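Local coordinates for protein purine nucleoside phosphorylase (Thermus thermophilus, PDB 1ODK) that probably catalyses the reversible phosphorolysis of purine nucleosides, splitting the glycosidic bond with phosphate to give the free base and a pentose 1-phosphate, at residues Trp28-Lys31 and Thr32-Asn36; Thr50-Lys54 and Gly55-Ser59; Pro131-Phe134 and Arg135-Arg139; Glu156-Phe159 and Tyr160-Thr163. One frame throughout, in Å; residues are numbered along the deposited sequence.

Contact 1: residues Trp28-Lys31 and Thr32-Asn36; sequences WIAK and TFLQN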
loop_
_atom_site.group_PDB
_atom_site.type_symbol
_atom_site.label_atom_id
_atom_site.label_comp_id
_atom_site.label_asym_id
_atom_site.label_seq_id
_atom_site.Cartn_x
_atom_site.Cartn_y
_atom_site.Cartn_z
ATOM N N TRP B 28 -37.478 19.466 -1.814
ATOM C CA TRP B 28 -37.978 19.946 -3.097
ATOM C C TRP B 28 -38.521 18.799 -3.948
ATOM O O TRP B 28 -39.569 18.925 -4.586
ATOM C CB TRP B 28 -36.865 20.661 -3.865
ATOM C CG TRP B 28 -37.284 21.089 -5.226
ATOM C CD1 TRP B 28 -38.029 22.184 -5.551
ATOM C CD2 TRP B 28 -37.020 20.401 -6.456
ATOM N NE1 TRP B 28 -38.247 22.221 -6.911
ATOM C CE2 TRP B 28 -37.638 21.138 -7.488
ATOM C CE3 TRP B 28 -36.322 19.230 -6.783
ATOM C CZ2 TRP B 28 -37.579 20.743 -8.830
ATOM C CZ3 TRP B 28 -36.262 18.838 -8.118
ATOM C CH2 TRP B 28 -36.889 19.595 -9.123
ATOM N N ILE B 29 -37.802 17.681 -3.958
ATOM C CA ILE B 29 -38.218 16.517 -4.732
ATOM C C ILE B 29 -39.548 15.970 -4.218
ATOM O O ILE B 29 -40.468 15.713 -4.992
ATOM C CB ILE B 29 -37.173 15.376 -4.650
ATOM C CG1 ILE B 29 -35.868 15.799 -5.328
ATOM C CG2 ILE B 29 -37.722 14.117 -5.306
ATOM C CD1 ILE B 29 -34.743 14.801 -5.112
ATOM N N ALA B 30 -39.637 15.785 -2.909
ATOM C CA ALA B 30 -40.846 15.251 -2.304
ATOM C C ALA B 30 -42.069 16.114 -2.598
ATOM O O ALA B 30 -43.101 15.614 -3.042
ATOM C CB ALA B 30 -40.653 15.108 -0.800
ATOM N N LYS B 31 -41.946 17.414 -2.356
ATOM C CA LYS B 31 -43.050 18.341 -2.577
ATOM C C LYS B 31 -43.404 18.552 -4.045
ATOM O O LYS B 31 -44.574 18.736 -4.386
ATOM C CB LYS B 31 -42.727 19.688 -1.923
ATOM C CG LYS B 31 -42.785 19.646 -0.402
ATOM C CD LYS B 31 -42.298 20.937 0.234
ATOM C CE LYS B 31 -42.747 21.027 1.689
ATOM N NZ LYS B 31 -42.417 19.789 2.452
ATOM N N THR B 32 -42.397 18.513 -4.913
ATOM C CA THR B 32 -42.601 18.728 -6.341
ATOM C C THR B 32 -43.124 17.518 -7.123
ATOM O O THR B 32 -43.980 17.667 -7.998
ATOM C CB THR B 32 -41.289 19.202 -7.015
ATOM O OG1 THR B 32 -40.869 20.437 -6.425
ATOM C CG2 THR B 32 -41.489 19.408 -8.505
ATOM N N PHE B 33 -42.626 16.329 -6.803
ATOM C CA PHE B 33 -43.020 15.126 -7.532
ATOM C C PHE B 33 -43.942 14.124 -6.847
ATOM O O PHE B 33 -44.610 13.341 -7.522
ATOM C CB PHE B 33 -41.768 14.359 -7.982
ATOM C CG PHE B 33 -40.892 15.117 -8.935
ATOM C CD1 PHE B 33 -39.981 16.060 -8.467
ATOM C CD2 PHE B 33 -40.970 14.880 -10.305
ATOM C CE1 PHE B 33 -39.157 16.754 -9.349
ATOM C CE2 PHE B 33 -40.149 15.571 -11.200
ATOM C CZ PHE B 33 -39.241 16.509 -10.719
ATOM N N LEU B 34 -43.983 14.131 -5.522
ATOM C CA LEU B 34 -44.791 13.149 -4.813
ATOM C C LEU B 34 -46.158 13.603 -4.332
ATOM O O LEU B 34 -46.370 14.772 -4.020
ATOM C CB LEU B 34 -44.009 12.610 -3.610
ATOM C CG LEU B 34 -42.596 12.079 -3.877
ATOM C CD1 LEU B 34 -42.003 11.574 -2.576
ATOM C CD2 LEU B 34 -42.638 10.966 -4.908
ATOM N N GLN B 35 -47.081 12.648 -4.276
ATOM C CA GLN B 35 -48.431 12.892 -3.784
ATOM C C GLN B 35 -48.413 12.444 -2.323
ATOM O O GLN B 35 -47.763 11.452 -1.982
ATOM C CB GLN B 35 -49.455 12.053 -4.561
ATOM C CG GLN B 35 -49.479 12.310 -6.060
ATOM C CD GLN B 35 -49.647 13.779 -6.399
ATOM O OE1 GLN B 35 -50.590 14.428 -5.950
ATOM N NE2 GLN B 35 -48.727 14.311 -7.200
ATOM N N ASN B 36 -49.114 13.176 -1.463
ATOM C CA ASN B 36 -49.177 12.841 -0.039
ATOM C C ASN B 36 -47.799 12.659 0.611
ATOM O O ASN B 36 -47.582 11.697 1.347
ATOM C CB ASN B 36 -49.985 11.555 0.161
ATOM C CG ASN B 36 -51.411 11.664 -0.355
ATOM O OD1 ASN B 36 -52.151 10.683 -0.350
ATOM N ND2 ASN B 36 -51.803 12.856 -0.795
HETATM O O HOH W 1 -46.654 17.286 -3.242
#

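Contact 2: residues Thr50-Lys54 and Gly55-Ser59; sequences TGLYK and GVPVS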
loop_
_atom_site.group_PDB
_atom_site.type_symbol
_atom_site.label_atom_id
_atom_site.label_comp_id
_atom_site.label_asym_id
_atom_site.label_seq_id
_atom_site.Cartn_x
_atom_site.Cartn_y
_atom_site.Cartn_z
ATOM N N THR B 50 -41.585 10.135 2.230
ATOM C CA THR B 50 -42.204 9.039 1.511
ATOM C C THR B 50 -43.515 9.568 0.957
ATOM O O THR B 50 -44.243 10.299 1.634
ATOM C CB THR B 50 -42.472 7.829 2.416
ATOM O OG1 THR B 50 -41.222 7.257 2.821
ATOM C CG2 THR B 50 -43.283 6.768 1.663
ATOM N N GLY B 51 -43.793 9.215 -0.288
ATOM C CA GLY B 51 -45.016 9.654 -0.925
ATOM C C GLY B 51 -45.323 8.683 -2.039
ATOM O O GLY B 51 -44.730 7.607 -2.100
ATOM N N LEU B 52 -46.247 9.054 -2.914
ATOM C CA LEU B 52 -46.612 8.193 -4.025
ATOM C C LEU B 52 -46.278 8.883 -5.336
ATOM O O LEU B 52 -46.519 10.078 -5.499
ATOM C CB LEU B 52 -48.111 7.857 -3.966
ATOM C CG LEU B 52 -48.548 6.936 -2.818
ATOM C CD1 LEU B 52 -50.059 6.941 -2.675
ATOM C CD2 LEU B 52 -48.050 5.530 -3.077
ATOM N N TYR B 53 -45.694 8.129 -6.262
ATOM C CA TYR B 53 -45.353 8.667 -7.569
ATOM C C TYR B 53 -46.058 7.806 -8.603
ATOM O O TYR B 53 -45.722 6.635 -8.773
ATOM C CB TYR B 53 -43.841 8.617 -7.806
ATOM C CG TYR B 53 -43.446 9.162 -9.159
ATOM C CD1 TYR B 53 -43.568 10.520 -9.443
ATOM C CD2 TYR B 53 -42.984 8.314 -10.167
ATOM C CE1 TYR B 53 -43.241 11.028 -10.699
ATOM C CE2 TYR B 53 -42.652 8.810 -11.431
ATOM C CZ TYR B 53 -42.785 10.165 -11.687
ATOM O OH TYR B 53 -42.457 10.663 -12.922
ATOM N N LYS B 54 -47.033 8.385 -9.293
ATOM C CA LYS B 54 -47.795 7.647 -10.289
ATOM C C LYS B 54 -48.337 6.355 -9.684
ATOM O O LYS B 54 -48.292 5.282 -10.300
ATOM C CB LYS B 54 -46.929 7.368 -11.522
ATOM C CG LYS B 54 -46.535 8.649 -12.249
ATOM C CD LYS B 54 -45.777 8.378 -13.537
ATOM C CE LYS B 54 -45.519 9.670 -14.299
ATOM N NZ LYS B 54 -44.791 9.433 -15.583
ATOM N N GLY B 55 -48.831 6.483 -8.452
ATOM C CA GLY B 55 -49.414 5.366 -7.731
ATOM C C GLY B 55 -48.463 4.404 -7.048
ATOM O O GLY B 55 -48.906 3.458 -6.396
ATOM N N VAL B 56 -47.161 4.640 -7.183
ATOM C CA VAL B 56 -46.170 3.753 -6.582
ATOM C C VAL B 56 -45.443 4.427 -5.425
ATOM O O VAL B 56 -44.989 5.559 -5.550
ATOM C CB VAL B 56 -45.123 3.311 -7.631
ATOM C CG1 VAL B 56 -44.110 2.365 -6.995
ATOM C CG2 VAL B 56 -45.824 2.642 -8.816
ATOM N N PRO B 57 -45.323 3.734 -4.283
ATOM C CA PRO B 57 -44.630 4.337 -3.140
ATOM C C PRO B 57 -43.163 4.635 -3.465
ATOM O O PRO B 57 -42.460 3.803 -4.040
ATOM C CB PRO B 57 -44.778 3.281 -2.047
ATOM C CG PRO B 57 -46.076 2.581 -2.412
ATOM C CD PRO B 57 -45.935 2.444 -3.912
ATOM N N VAL B 58 -42.718 5.833 -3.111
ATOM C CA VAL B 58 -41.337 6.248 -3.340
ATOM C C VAL B 58 -40.850 7.091 -2.161
ATOM O O VAL B 58 -41.554 7.987 -1.692
ATOM C CB VAL B 58 -41.205 7.084 -4.643
ATOM C CG1 VAL B 58 -39.804 7.678 -4.747
ATOM C CG2 VAL B 58 -41.489 6.197 -5.859
ATOM N N SER B 59 -39.653 6.784 -1.674
ATOM C CA SER B 59 -39.064 7.539 -0.577
ATOM C C SER B 59 -37.918 8.382 -1.128
ATOM O O SER B 59 -37.327 8.042 -2.153
ATOM C CB SER B 59 -38.538 6.602 0.512
ATOM O OG SER B 59 -39.598 5.963 1.204
#

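Contact 3: residues Pro131-Phe134 and Arg135-Arg139; sequences PEVF and RALWR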
loop_
_atom_site.group_PDB
_atom_site.type_symbol
_atom_site.label_atom_id
_atom_site.label_comp_id
_atom_site.label_asym_id
_atom_site.label_seq_id
_atom_site.Cartn_x
_atom_site.Cartn_y
_atom_site.Cartn_z
ATOM N N PRO B 131 -27.160 -4.014 -12.490
ATOM C CA PRO B 131 -27.329 -3.893 -13.942
ATOM C C PRO B 131 -28.701 -3.434 -14.437
ATOM O O PRO B 131 -28.781 -2.599 -15.341
ATOM C CB PRO B 131 -26.923 -5.280 -14.468
ATOM C CG PRO B 131 -27.061 -6.189 -13.278
ATOM C CD PRO B 131 -26.632 -5.338 -12.115
ATOM N N GLU B 132 -29.772 -3.953 -13.843
ATOM C CA GLU B 132 -31.120 -3.569 -14.262
ATOM C C GLU B 132 -31.397 -2.085 -14.014
ATOM O O GLU B 132 -31.942 -1.395 -14.878
ATOM C CB GLU B 132 -32.168 -4.420 -13.539
ATOM C CG GLU B 132 -32.197 -5.889 -13.950
ATOM C CD GLU B 132 -32.552 -6.091 -15.417
ATOM O OE1 GLU B 132 -33.061 -5.140 -16.050
ATOM O OE2 GLU B 132 -32.335 -7.208 -15.934
ATOM N N VAL B 133 -31.028 -1.598 -12.833
ATOM C CA VAL B 133 -31.230 -0.192 -12.497
ATOM C C VAL B 133 -30.456 0.678 -13.478
ATOM O O VAL B 133 -30.971 1.675 -13.987
ATOM C CB VAL B 133 -30.748 0.121 -11.062
ATOM C CG1 VAL B 133 -30.856 1.619 -10.789
ATOM C CG2 VAL B 133 -31.584 -0.657 -10.055
ATOM N N PHE B 134 -29.208 0.294 -13.732
ATOM C CA PHE B 134 -28.339 1.016 -14.655
ATOM C C PHE B 134 -29.012 1.102 -16.023
ATOM O O PHE B 134 -29.098 2.169 -16.622
ATOM C CB PHE B 134 -27.000 0.278 -14.768
ATOM C CG PHE B 134 -26.108 0.802 -15.848
ATOM C CD1 PHE B 134 -25.561 2.077 -15.761
ATOM C CD2 PHE B 134 -25.805 0.015 -16.958
ATOM C CE1 PHE B 134 -24.727 2.562 -16.762
ATOM C CE2 PHE B 134 -24.969 0.494 -17.965
ATOM C CZ PHE B 134 -24.431 1.769 -17.866
ATOM N N ARG B 135 -29.498 -0.039 -16.497
ATOM C CA ARG B 135 -30.172 -0.128 -17.788
ATOM C C ARG B 135 -31.402 0.782 -17.851
ATOM O O ARG B 135 -31.623 1.472 -18.843
ATOM C CB ARG B 135 -30.590 -1.576 -18.034
ATOM C CG ARG B 135 -31.095 -1.865 -19.428
ATOM C CD ARG B 135 -31.562 -3.304 -19.504
ATOM N NE ARG B 135 -31.366 -3.871 -20.829
ATOM C CZ ARG B 135 -31.634 -5.132 -21.144
ATOM N NH1 ARG B 135 -32.119 -5.960 -20.225
ATOM N NH2 ARG B 135 -31.401 -5.569 -22.372
ATOM N N ALA B 136 -32.198 0.773 -16.786
ATOM C CA ALA B 136 -33.405 1.592 -16.717
ATOM C C ALA B 136 -33.091 3.084 -16.719
ATOM O O ALA B 136 -33.788 3.864 -17.365
ATOM C CB ALA B 136 -34.218 1.224 -15.475
ATOM N N LEU B 137 -32.052 3.486 -15.989
ATOM C CA LEU B 137 -31.669 4.895 -15.945
ATOM C C LEU B 137 -31.216 5.357 -17.330
ATOM O O LEU B 137 -31.569 6.450 -17.781
ATOM C CB LEU B 137 -30.540 5.113 -14.928
ATOM C CG LEU B 137 -30.909 5.010 -13.442
ATOM C CD1 LEU B 137 -29.640 4.986 -12.580
ATOM C CD2 LEU B 137 -31.802 6.195 -13.063
ATOM N N TRP B 138 -30.438 4.515 -18.004
ATOM C CA TRP B 138 -29.945 4.834 -19.341
ATOM C C TRP B 138 -31.127 4.951 -20.310
ATOM O O TRP B 138 -31.235 5.919 -21.068
ATOM C CB TRP B 138 -28.991 3.730 -19.810
ATOM C CG TRP B 138 -28.184 4.061 -21.032
ATOM C CD1 TRP B 138 -28.362 5.117 -21.883
ATOM C CD2 TRP B 138 -27.086 3.302 -21.558
ATOM N NE1 TRP B 138 -27.444 5.059 -22.907
ATOM C CE2 TRP B 138 -26.650 3.956 -22.732
ATOM C CE3 TRP B 138 -26.433 2.130 -21.150
ATOM C CZ2 TRP B 138 -25.584 3.477 -23.508
ATOM C CZ3 TRP B 138 -25.371 1.649 -21.923
ATOM C CH2 TRP B 138 -24.959 2.325 -23.089
ATOM N N ARG B 139 -32.013 3.961 -20.276
ATOM C CA ARG B 139 -33.185 3.955 -21.149
ATOM C C ARG B 139 -34.091 5.165 -20.945
ATOM O O ARG B 139 -34.595 5.744 -21.914
ATOM C CB ARG B 139 -33.996 2.676 -20.935
ATOM C CG ARG B 139 -33.394 1.466 -21.617
ATOM C CD ARG B 139 -34.142 0.197 -21.268
ATOM N NE ARG B 139 -33.610 -0.953 -21.994
ATOM C CZ ARG B 139 -33.982 -2.209 -21.774
ATOM N NH1 ARG B 139 -34.888 -2.478 -20.843
ATOM N NH2 ARG B 139 -33.450 -3.194 -22.487
#

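Contact 4: residues Glu156-Phe159 and Tyr160-Thr163; sequences EDAF and YATT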
loop_
_atom_site.group_PDB
_atom_site.type_symbol
_atom_site.label_atom_id
_atom_site.label_comp_id
_atom_site.label_asym_id
_atom_site.label_seq_id
_atom_site.Cartn_x
_atom_site.Cartn_y
_atom_site.Cartn_z
ATOM N N GLU B 156 -14.652 10.526 -4.429
ATOM C CA GLU B 156 -13.512 10.935 -3.612
ATOM C C GLU B 156 -13.919 11.390 -2.215
ATOM O O GLU B 156 -15.101 11.622 -1.947
ATOM C CB GLU B 156 -12.769 12.071 -4.309
ATOM C CG GLU B 156 -13.639 13.287 -4.523
ATOM C CD GLU B 156 -12.885 14.442 -5.125
ATOM O OE1 GLU B 156 -13.527 15.464 -5.437
ATOM O OE2 GLU B 156 -11.652 14.327 -5.279
ATOM N N ASP B 157 -12.923 11.531 -1.343
ATOM C CA ASP B 157 -13.123 11.958 0.043
ATOM C C ASP B 157 -12.772 13.425 0.276
ATOM O O ASP B 157 -13.473 14.125 1.006
ATOM C CB ASP B 157 -12.257 11.116 0.993
ATOM C CG ASP B 157 -12.879 9.776 1.331
ATOM O OD1 ASP B 157 -12.160 8.923 1.894
ATOM O OD2 ASP B 157 -14.078 9.574 1.049
ATOM N N ALA B 158 -11.680 13.881 -0.335
ATOM C CA ALA B 158 -11.211 15.259 -0.155
ATOM C C ALA B 158 -11.555 16.207 -1.303
ATOM O O ALA B 158 -10.750 16.432 -2.209
ATOM C CB ALA B 158 -9.699 15.263 0.093
ATOM N N PHE B 159 -12.758 16.768 -1.230
ATOM C CA PHE B 159 -13.283 17.707 -2.220
ATOM C C PHE B 159 -12.261 18.772 -2.628
ATOM O O PHE B 159 -12.068 19.044 -3.813
ATOM C CB PHE B 159 -14.525 18.389 -1.629
ATOM C CG PHE B 159 -15.255 19.289 -2.588
ATOM C CD1 PHE B 159 -16.216 18.776 -3.455
ATOM C CD2 PHE B 159 -14.992 20.655 -2.615
ATOM C CE1 PHE B 159 -16.907 19.613 -4.335
ATOM C CE2 PHE B 159 -15.678 21.503 -3.495
ATOM C CZ PHE B 159 -16.635 20.982 -4.353
ATOM N N TYR B 160 -11.603 19.369 -1.642
ATOM C CA TYR B 160 -10.649 20.431 -1.917
ATOM C C TYR B 160 -9.214 20.008 -2.216
ATOM O O TYR B 160 -8.344 20.856 -2.354
ATOM C CB TYR B 160 -10.676 21.458 -0.774
ATOM C CG TYR B 160 -11.936 22.300 -0.774
ATOM C CD1 TYR B 160 -12.977 22.054 0.127
ATOM C CD2 TYR B 160 -12.112 23.305 -1.726
ATOM C CE1 TYR B 160 -14.167 22.796 0.073
ATOM C CE2 TYR B 160 -13.291 24.044 -1.790
ATOM C CZ TYR B 160 -14.313 23.785 -0.894
ATOM O OH TYR B 160 -15.483 24.509 -0.990
ATOM N N ALA B 161 -8.968 18.708 -2.334
ATOM C CA ALA B 161 -7.627 18.223 -2.633
ATOM C C ALA B 161 -7.393 18.079 -4.139
ATOM O O ALA B 161 -6.292 18.324 -4.631
ATOM C CB ALA B 161 -7.391 16.875 -1.945
ATOM N N THR B 162 -8.428 17.689 -4.872
ATOM C CA THR B 162 -8.301 17.479 -6.313
ATOM C C THR B 162 -8.104 18.738 -7.151
ATOM O O THR B 162 -8.952 19.624 -7.168
ATOM C CB THR B 162 -9.514 16.704 -6.850
ATOM O OG1 THR B 162 -9.626 15.467 -6.135
ATOM C CG2 THR B 162 -9.353 16.403 -8.344
ATOM N N THR B 163 -6.976 18.799 -7.851
ATOM C CA THR B 163 -6.658 19.935 -8.710
ATOM C C THR B 163 -7.181 19.681 -10.121
ATOM O O THR B 163 -7.502 18.544 -10.484
ATOM C CB THR B 163 -5.147 20.139 -8.831
ATOM O OG1 THR B 163 -4.590 19.046 -9.568
ATOM C CG2 THR B 163 -4.500 20.203 -7.450
HETATM O O HOH W 2 -10.482 20.810 -5.310
#

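Contact 1: residues Trp28-Lys31 and Thr32-Asn36
The last turn and C-terminal end of helix 23-33 bring Trp-28 against Thr-32 and Phe-33, a worked example of how a helix spends its final backbone bonds and stacks side chains four and five residues apart. Thr-32 OG1 sits over one face of the indole, offset toward the rim, and donates to Trp-28 O at 2.7 Å. Thr-32 N, 2.9 Å from Trp-28 O, reaches the same oxygen from the opposite face of its carbonyl plane, giving that acceptor two donors from one residue. The hydroxyl can do this because chi1 of -60° holds OG1 beside its own backbone N. OG1 also lies 3.2 Å from Trp-28 NE1, but the angle is too poor for a bond. On the benzo part of the indole, Trp-28 CH2 meets Phe-33 CE1 at 3.6 Å; the phenyl edge is turned toward the indole face in an offset edge-to-face pair, with planes at 79°. A serine in place of Trp-28 would probably leave the Phe-33 edge without its aromatic partner and Thr-32 OG1 without the indole face beneath it. Phe-33 N and Leu-34 N continue the helical bonding to Ile-29 O and Ala-30 O, after which Leu-34 is the first residue to depart from helical geometry. Phe-33 and Ile-29 rest on Val-225 of helix 214-233, while Leu-34 packs on strand 56-61. The arrangement is that of a helix C-terminus, where a threonine hydroxyl adds a second bond to a carbonyl of the last turn and a water joins Lys-31 O to Leu-34 O beyond the final backbone bonds.

Contact 2: residues Thr50-Lys54 and Gly55-Ser59
Leu-52 and Pro-57 lie side by side and point the same way, the CD2 methyl of Leu-52 resting 3.6 Å from Pro-57 CG. This pair shares one face of a beta hairpin with a two-residue loop with Thr-50 and Ser-59, whose hydroxyls meet directly: Ser-59 OG donates to Thr-50 OG1 at 2.6 Å, both oxygens held beside their own backbone N by chi1 near -70°. Each has a second partner in the N-terminal loop, Thr-50 OG1 with Asp-12 O and Ser-59 OG with Ala-14 N. The other face carries Tyr-53, Val-56 and Val-58. There Tyr-53 CB touches Val-58 CG2 at 3.9 Å, while its ring swings away from the partner strand and takes Lys-54 CG over its centre, 3.9 Å above the plane. Tyr-53 OH and Lys-54 NZ both end on Glu-230, by a hydrogen bond and a salt bridge. The type I' turn from Tyr-53 to Val-56 is closed by paired backbone bonds, Tyr-53 N to Val-56 O at 2.8 Å and Val-56 N to Tyr-53 O at 2.9 Å. Flanked by strands 37-41 and 16-20, the hairpin presses its Tyr-53 and Val-58 side onto Leu-34, just past helix 23-33, and onto Leu-229 of helix 214-233.

Contact 3: residues Pro131-Phe134 and Arg135-Arg139
The Phe-134 ring and the six-membered ring of Trp-138 are set obliquely to one another, planes at 56° and centroids 5.7 Å apart, one turn along helix 131-144 at a subunit interface. The side chains run side by side and point the same way, Phe-134 CZ coming within 3.9 Å of Trp-138 CE3; in both residues CG stands anti to the backbone N, which sends both rings off the same side of the helix. An alanine in place of Phe-134 is likely to leave a gap beside Trp-138 and take a ring from the interface, where Phe-134 also packs on Phe-134 of the second subunit. The Arg-135 guanidinium has Glu-132 OE1 at its edge, near its plane, but 4.4 Å from NH1, too long for a salt bridge; carboxylate and guanidinium planes are 46° apart. Its firm partner is Glu-142 of the second subunit, which takes a salt bridge from NH2. The group also makes a cation-pi contact with Trp-138 of that subunit and, reciprocally, Trp-138 here receives Arg-135 of the second subunit. Over one face of the Arg-139 guanidinium lies Arg-135 CD, though the placement of this arginine is doubtful, as its NH2 is modelled 2.7 Å from Arg-135 NE, another donor. Val-133 and Leu-137 run alongside each other, with CG1 and CD1 4.0 Å apart, and Leu-137 packs on helix 214-233 and strand 103-106. Leu-137 N bonds to Val-133 O at 2.9 Å, approaching almost straight on the carbonyl.

Contact 4: residues Glu156-Phe159 and Tyr160-Thr163
Phe-159 turns the edge of its ring into the face of Tyr-160, with CD2 poised 3.5 Å above the centre of the tyrosine ring. The planes stand at 75° and the centroids are 4.8 Å apart, a close edge-to-face pair between consecutive residues. Their first torsions explain it: Phe-159 CG lies anti to its backbone N (chi1 -174°), whereas that of Tyr-160 sits beside its own N (-72°), and the two side chains consequently converge on one side of the loop. Behind the rings the chain folds as in a type I beta turn, with Ala-161 N donating to Ala-158 O at 2.9 Å from above the carbonyl plane. The turn also forces the two alanines together, Ala-158 CB and Ala-161 CB being 3.5 Å apart, tighter than usual for methyl groups. A water links the carbonyls on through the turn, donating to Phe-159 O and Thr-162 O. Across the loop the extended Glu-156 chain carries OE2 to Thr-162 OG1, which donates a very short bond of 2.5 Å. This loop joins strand 152-156 to helix 164-171, and Thr-163 caps that helix through OG1 to Glu-166 N. Most of its residues border the third subunit: Tyr-160 OH bonds Glu-76 of that chain, and Phe-159 meets its His-5 edge-to-face. Glu-156 OE2 is gripped by two donors, Thr-162 OG1 from its own chain and Gln-118 NE2 of the third subunit, which ties the local shape of the loop to the subunit interface and would probably fix the rotation of the carboxylate.

How the contacts relate
Along the chain the contacts come in numerical order, each closing before the next opens, and all lie within one phosphorylase-superfamily range. Contacts 1 and 2 adjoin, their centres 9 Å apart: Gln-35 N probably bonds Leu-52 O, and Leu-34 CD1 packs near Gly-51 and Val-58, so the end of helix 23-33 packs against the hairpin 48-61, with strand 37-41 between them along the chain. Helix 214-233 is common ground for contacts 1, 2 and 3, though contact 3 is about 23 Å and 19 Å from the first two, centre to centre. Contact 4 stands across the chain's centre, about 29 to 36 Å from the others. Contacts 3 and 4 meet different neighbouring subunits, which suits assembly into the hexamer.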